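Local coordinates for protein Exo-poly-alpha-D-galacturonosidase (Thermotoga maritima, PDB 3JUR) that probably hydrolyses polygalacturonic acid from its chain ends, releasing galacturonate units, as a hyperthermoactive, tetrameric family 28 glycosidase, at residues Pro115-Gly129 / Phe192-Val206. Sequence-based numbering, arbitrary orientation.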
loop_
_atom_site.group_PDB
_atom_site.type_symbol
_atom_site.label_atom_id
_atom_site.label_comp_id
_atom_site.label_asym_id
_atom_site.label_seq_id
_atom_site.Cartn_x
_atom_site.Cartn_y
_atom_site.Cartn_z
ATOM N N PRO D 115 -29.760 36.825 24.635
ATOM C CA PRO D 115 -29.296 35.449 24.842
ATOM C C PRO D 115 -29.758 34.955 26.218
ATOM O O PRO D 115 -30.016 35.775 27.107
ATOM C CB PRO D 115 -27.776 35.587 24.804
ATOM C CG PRO D 115 -27.544 36.748 23.921
ATOM C CD PRO D 115 -28.653 37.715 24.243
ATOM N N LEU D 116 -29.866 33.636 26.387
ATOM C CA LEU D 116 -30.412 33.060 27.619
ATOM C C LEU D 116 -29.510 33.334 28.830
ATOM O O LEU D 116 -29.994 33.596 29.927
ATOM C CB LEU D 116 -30.717 31.558 27.462
ATOM C CG LEU D 116 -31.298 30.981 26.154
ATOM C CD1 LEU D 116 -31.835 29.575 26.395
ATOM C CD2 LEU D 116 -32.357 31.834 25.480
ATOM N N VAL D 117 -28.198 33.269 28.623
ATOM C CA VAL D 117 -27.231 33.728 29.623
ATOM C C VAL D 117 -26.377 34.789 28.930
ATOM O O VAL D 117 -25.780 34.527 27.888
ATOM C CB VAL D 117 -26.345 32.571 30.163
ATOM C CG1 VAL D 117 -25.442 33.068 31.279
ATOM C CG2 VAL D 117 -27.202 31.422 30.668
ATOM N N TYR D 118 -26.340 35.987 29.499
ATOM C CA TYR D 118 -25.783 37.149 28.807
ATOM C C TYR D 118 -24.875 37.992 29.694
ATOM O O TYR D 118 -25.240 38.354 30.825
ATOM C CB TYR D 118 -26.935 38.002 28.249
ATOM C CG TYR D 118 -26.552 39.235 27.433
ATOM C CD1 TYR D 118 -25.893 39.117 26.204
ATOM C CD2 TYR D 118 -26.898 40.517 27.873
ATOM C CE1 TYR D 118 -25.566 40.241 25.446
ATOM C CE2 TYR D 118 -26.577 41.651 27.127
ATOM C CZ TYR D 118 -25.912 41.505 25.914
ATOM O OH TYR D 118 -25.595 42.623 25.177
ATOM N N ALA D 119 -23.694 38.302 29.164
ATOM C CA ALA D 119 -22.798 39.291 29.765
ATOM C C ALA D 119 -22.286 40.248 28.690
ATOM O O ALA D 119 -21.826 39.813 27.634
ATOM C CB ALA D 119 -21.634 38.607 30.474
ATOM N N LEU D 120 -22.370 41.546 28.963
ATOM C CA LEU D 120 -21.896 42.566 28.031
ATOM C C LEU D 120 -20.878 43.467 28.714
ATOM O O LEU D 120 -21.158 44.016 29.778
ATOM C CB LEU D 120 -23.071 43.405 27.507
ATOM C CG LEU D 120 -22.740 44.693 26.737
ATOM C CD1 LEU D 120 -22.099 44.389 25.381
ATOM C CD2 LEU D 120 -23.983 45.564 26.572
ATOM N N ASP D 121 -19.706 43.615 28.097
ATOM C CA ASP D 121 -18.639 44.499 28.601
ATOM C C ASP D 121 -18.194 44.147 30.027
ATOM O O ASP D 121 -17.817 45.022 30.811
ATOM C CB ASP D 121 -19.066 45.979 28.515
ATOM C CG ASP D 121 -19.101 46.504 27.087
ATOM O OD1 ASP D 121 -18.189 46.163 26.294
ATOM O OD2 ASP D 121 -20.035 47.270 26.760
ATOM N N CYS D 122 -18.251 42.862 30.353
ATOM C CA CYS D 122 -17.941 42.381 31.695
ATOM C C CYS D 122 -16.534 41.806 31.783
ATOM O O CYS D 122 -15.922 41.448 30.770
ATOM C CB CYS D 122 -18.954 41.319 32.127
ATOM S SG CYS D 122 -20.621 41.949 32.440
ATOM N N GLU D 123 -16.049 41.692 33.013
ATOM C CA GLU D 123 -14.721 41.187 33.298
ATOM C C GLU D 123 -14.821 40.160 34.426
ATOM O O GLU D 123 -15.610 40.345 35.357
ATOM C CB GLU D 123 -13.850 42.360 33.726
ATOM C CG GLU D 123 -12.377 42.074 33.898
ATOM C CD GLU D 123 -11.612 43.323 34.308
ATOM O OE1 GLU D 123 -12.105 44.073 35.182
ATOM O OE2 GLU D 123 -10.521 43.555 33.748
ATOM N N ASN D 124 -14.031 39.089 34.340
ATOM C CA ASN D 124 -13.972 38.038 35.371
ATOM C C ASN D 124 -15.331 37.389 35.626
ATOM O O ASN D 124 -15.931 37.564 36.692
ATOM C CB ASN D 124 -13.379 38.573 36.691
ATOM C CG ASN D 124 -12.106 39.375 36.483
ATOM O OD1 ASN D 124 -11.236 38.995 35.701
ATOM N ND2 ASN D 124 -11.994 40.495 37.189
ATOM N N VAL D 125 -15.821 36.660 34.631
ATOM C CA VAL D 125 -17.137 36.043 34.697
ATOM C C VAL D 125 -16.998 34.542 34.448
ATOM O O VAL D 125 -16.273 34.128 33.545
ATOM C CB VAL D 125 -18.122 36.708 33.698
ATOM C CG1 VAL D 125 -19.461 35.987 33.690
ATOM C CG2 VAL D 125 -18.341 38.179 34.059
ATOM N N ALA D 126 -17.664 33.728 35.265
ATOM C CA ALA D 126 -17.532 32.275 35.153
ATOM C C ALA D 126 -18.859 31.539 35.270
ATOM O O ALA D 126 -19.762 31.974 35.989
ATOM C CB ALA D 126 -16.543 31.747 36.187
ATOM N N ILE D 127 -18.974 30.432 34.537
ATOM C CA ILE D 127 -20.071 29.486 34.719
ATOM C C ILE D 127 -19.454 28.125 35.037
ATOM O O ILE D 127 -18.736 27.558 34.216
ATOM C CB ILE D 127 -20.977 29.409 33.473
ATOM C CG1 ILE D 127 -21.630 30.773 33.201
ATOM C CG2 ILE D 127 -22.028 28.309 33.636
ATOM C CD1 ILE D 127 -22.188 30.926 31.783
ATOM N N THR D 128 -19.721 27.620 36.238
ATOM C CA THR D 128 -19.060 26.414 36.743
ATOM C C THR D 128 -20.096 25.430 37.301
ATOM O O THR D 128 -21.293 25.732 37.327
ATOM C CB THR D 128 -18.005 26.749 37.844
ATOM O OG1 THR D 128 -18.666 27.178 39.041
ATOM C CG2 THR D 128 -17.049 27.848 37.389
ATOM N N GLY D 129 -19.634 24.264 37.745
ATOM C CA GLY D 129 -20.506 23.264 38.358
ATOM C C GLY D 129 -20.822 22.126 37.414
ATOM O O GLY D 129 -20.451 22.164 36.250
ATOM N N PHE D 192 -27.501 30.922 22.984
ATOM C CA PHE D 192 -27.750 30.406 24.326
ATOM C C PHE D 192 -26.900 31.184 25.346
ATOM O O PHE D 192 -27.411 32.057 26.041
ATOM C CB PHE D 192 -27.474 28.898 24.396
ATOM C CG PHE D 192 -28.095 28.199 25.585
ATOM C CD1 PHE D 192 -28.656 26.934 25.432
ATOM C CD2 PHE D 192 -28.110 28.786 26.852
ATOM C CE1 PHE D 192 -29.225 26.267 26.517
ATOM C CE2 PHE D 192 -28.669 28.125 27.945
ATOM C CZ PHE D 192 -29.233 26.863 27.776
ATOM N N VAL D 193 -25.607 30.870 25.419
ATOM C CA VAL D 193 -24.689 31.570 26.316
ATOM C C VAL D 193 -23.836 32.538 25.491
ATOM O O VAL D 193 -23.133 32.123 24.569
ATOM C CB VAL D 193 -23.777 30.572 27.102
ATOM C CG1 VAL D 193 -22.826 31.314 28.042
ATOM C CG2 VAL D 193 -24.609 29.549 27.877
ATOM N N GLN D 194 -23.911 33.828 25.813
ATOM C CA GLN D 194 -23.167 34.836 25.063
ATOM C C GLN D 194 -22.424 35.793 25.981
ATOM O O GLN D 194 -23.011 36.401 26.873
ATOM C CB GLN D 194 -24.080 35.602 24.092
ATOM C CG GLN D 194 -23.330 36.487 23.078
ATOM C CD GLN D 194 -24.254 37.134 22.049
ATOM O OE1 GLN D 194 -24.946 38.113 22.336
ATOM N NE2 GLN D 194 -24.258 36.588 20.839
ATOM N N PHE D 195 -21.115 35.879 25.765
ATOM C CA PHE D 195 -20.264 36.881 26.389
ATOM C C PHE D 195 -19.901 37.873 25.297
ATOM O O PHE D 195 -19.271 37.505 24.300
ATOM C CB PHE D 195 -18.990 36.235 26.953
ATOM C CG PHE D 195 -19.255 35.151 27.964
ATOM C CD1 PHE D 195 -19.436 35.466 29.309
ATOM C CD2 PHE D 195 -19.327 33.811 27.569
ATOM C CE1 PHE D 195 -19.694 34.471 30.253
ATOM C CE2 PHE D 195 -19.581 32.807 28.506
ATOM C CZ PHE D 195 -19.771 33.142 29.852
ATOM N N TYR D 196 -20.311 39.123 25.474
ATOM C CA TYR D 196 -20.085 40.159 24.466
ATOM C C TYR D 196 -19.078 41.195 24.962
ATOM O O TYR D 196 -19.326 41.894 25.954
ATOM C CB TYR D 196 -21.406 40.830 24.077
ATOM C CG TYR D 196 -21.481 41.183 22.614
ATOM C CD1 TYR D 196 -22.154 40.355 21.710
ATOM C CD2 TYR D 196 -20.862 42.331 22.125
ATOM C CE1 TYR D 196 -22.217 40.671 20.353
ATOM C CE2 TYR D 196 -20.919 42.660 20.776
ATOM C CZ TYR D 196 -21.597 41.831 19.895
ATOM O OH TYR D 196 -21.638 42.158 18.561
ATOM N N ARG D 197 -17.942 41.273 24.266
ATOM C CA ARG D 197 -16.830 42.168 24.611
ATOM C C ARG D 197 -16.367 41.980 26.064
ATOM O O ARG D 197 -16.271 42.944 26.834
ATOM C CB ARG D 197 -17.182 43.637 24.328
ATOM C CG ARG D 197 -17.616 43.944 22.895
ATOM C CD ARG D 197 -17.639 45.455 22.644
ATOM N NE ARG D 197 -18.602 46.153 23.497
ATOM C CZ ARG D 197 -19.590 46.932 23.057
ATOM N NH1 ARG D 197 -19.760 47.141 21.757
ATOM N NH2 ARG D 197 -20.406 47.522 23.922
ATOM N N CYS D 198 -16.090 40.732 26.431
ATOM C CA CYS D 198 -15.711 40.404 27.800
ATOM C C CYS D 198 -14.251 39.985 27.902
ATOM O O CYS D 198 -13.654 39.546 26.923
ATOM C CB CYS D 198 -16.610 39.297 28.356
ATOM S SG CYS D 198 -18.331 39.760 28.514
ATOM N N ARG D 199 -13.697 40.127 29.102
ATOM C CA ARG D 199 -12.344 39.695 29.426
ATOM C C ARG D 199 -12.388 38.711 30.586
ATOM O O ARG D 199 -13.159 38.905 31.529
ATOM C CB ARG D 199 -11.492 40.901 29.836
ATOM C CG ARG D 199 -10.449 41.322 28.816
ATOM C CD ARG D 199 -9.718 42.603 29.241
ATOM N NE ARG D 199 -9.151 42.518 30.589
ATOM C CZ ARG D 199 -8.346 43.430 31.142
ATOM N NH1 ARG D 199 -7.981 44.514 30.464
ATOM N NH2 ARG D 199 -7.894 43.255 32.379
ATOM N N ASN D 200 -11.543 37.680 30.528
ATOM C CA ASN D 200 -11.386 36.699 31.618
ATOM C C ASN D 200 -12.680 35.943 31.895
ATOM O O ASN D 200 -13.403 36.238 32.861
ATOM C CB ASN D 200 -10.868 37.348 32.915
ATOM C CG ASN D 200 -9.699 38.286 32.684
ATOM O OD1 ASN D 200 -8.972 38.165 31.701
ATOM N ND2 ASN D 200 -9.516 39.235 33.594
ATOM N N VAL D 201 -12.963 34.968 31.043
ATOM C CA VAL D 201 -14.212 34.230 31.090
ATOM C C VAL D 201 -13.912 32.744 31.190
ATOM O O VAL D 201 -13.034 32.231 30.493
ATOM C CB VAL D 201 -15.079 34.519 29.835
ATOM C CG1 VAL D 201 -16.257 33.562 29.751
ATOM C CG2 VAL D 201 -15.567 35.969 29.835
ATOM N N LEU D 202 -14.640 32.062 32.065
ATOM C CA LEU D 202 -14.516 30.620 32.230
ATOM C C LEU D 202 -15.890 29.971 32.150
ATOM O O LEU D 202 -16.825 30.428 32.792
ATOM C CB LEU D 202 -13.856 30.299 33.577
ATOM C CG LEU D 202 -13.841 28.856 34.091
ATOM C CD1 LEU D 202 -13.035 27.945 33.182
ATOM C CD2 LEU D 202 -13.289 28.806 35.509
ATOM N N VAL D 203 -16.010 28.923 31.343
ATOM C CA VAL D 203 -17.192 28.067 31.353
ATOM C C VAL D 203 -16.708 26.637 31.552
ATOM O O VAL D 203 -15.924 26.120 30.738
ATOM C CB VAL D 203 -18.011 28.151 30.032
ATOM C CG1 VAL D 203 -19.210 27.177 30.064
ATOM C CG2 VAL D 203 -18.477 29.575 29.756
ATOM N N GLU D 204 -17.166 25.997 32.623
ATOM C CA GLU D 204 -16.701 24.648 32.937
ATOM C C GLU D 204 -17.771 23.766 33.561
ATOM O O GLU D 204 -18.697 24.257 34.205
ATOM C CB GLU D 204 -15.448 24.688 33.832
ATOM C CG GLU D 204 -15.659 25.291 35.223
ATOM C CD GLU D 204 -14.478 25.054 36.163
ATOM O OE1 GLU D 204 -14.627 25.281 37.384
ATOM O OE2 GLU D 204 -13.403 24.629 35.691
ATOM N N GLY D 205 -17.642 22.460 33.345
ATOM C CA GLY D 205 -18.434 21.473 34.071
ATOM C C GLY D 205 -19.837 21.211 33.546
ATOM O O GLY D 205 -20.270 20.064 33.488
ATOM N N VAL D 206 -20.545 22.272 33.170
ATOM C CA VAL D 206 -21.980 22.186 32.863
ATOM C C VAL D 206 -22.325 21.400 31.597
ATOM O O VAL D 206 -21.519 21.295 30.670
ATOM C CB VAL D 206 -22.633 23.592 32.794
ATOM C CG1 VAL D 206 -22.554 24.287 34.149
ATOM C CG2 VAL D 206 -21.992 24.445 31.695
#
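Asn124 and Asn200 occupy equivalent corners of two successive coils of a right-handed parallel beta-helix, the fold of family 28, their side-chain amides hydrogen-bonded. Asn200 ND2 gives its N-H to Asn124 OD1 at 2.7 Å, the amides nearly coplanar (17° apart). Both side chains leave the turn with CG beside the backbone N (chi1 -47° and -46°), which lays one amide along the other. The row runs on through both neighbouring coils, Asn79 OD1 accepting from Asn124 ND2 and Asn223 ND2 donating to Asn200 OD1. A leucine in place of Asn124 would probably interrupt this asparagine row, leaving Asn200 ND2 and Asn79 OD1 without their mates. At the preceding bend Arg197 grips Asp121 side-on, NE to OD1 at 2.8 Å and NH2 to OD2 at 2.9 Å, each oxygen met on its syn side. Glu123 and Arg199 pair more loosely: OE2 stands over a face of the guanidinium, 3.0 Å from NH2, so charge alone joins them. Inside the coil, Ile127 CD1 bridges Val193 CG1 and Phe195 CZ, while Val125 CG1 meets the ring edge of Phe195 at CE1 (3.8 Å). Val201 CG1 covers one face of that ring. Leu116 CD1 sits over the centre of the Phe192 ring, a CH-pi contact 3.8 Å from the centroid. Parallel backbone hydrogen bonds hold all this in register, strand 117-120 against 193-196 and, beyond the corner, 125-128 against 201-204, with axes 4.8 and 4.6 Å apart. The pair lies toward the N-terminal end of the stack of coils, with further coils on either side: strands 68-75 and 80-84 flank the 115-129 coil, and strands 216-219 and 224-233 continue beyond the 192-206 coil.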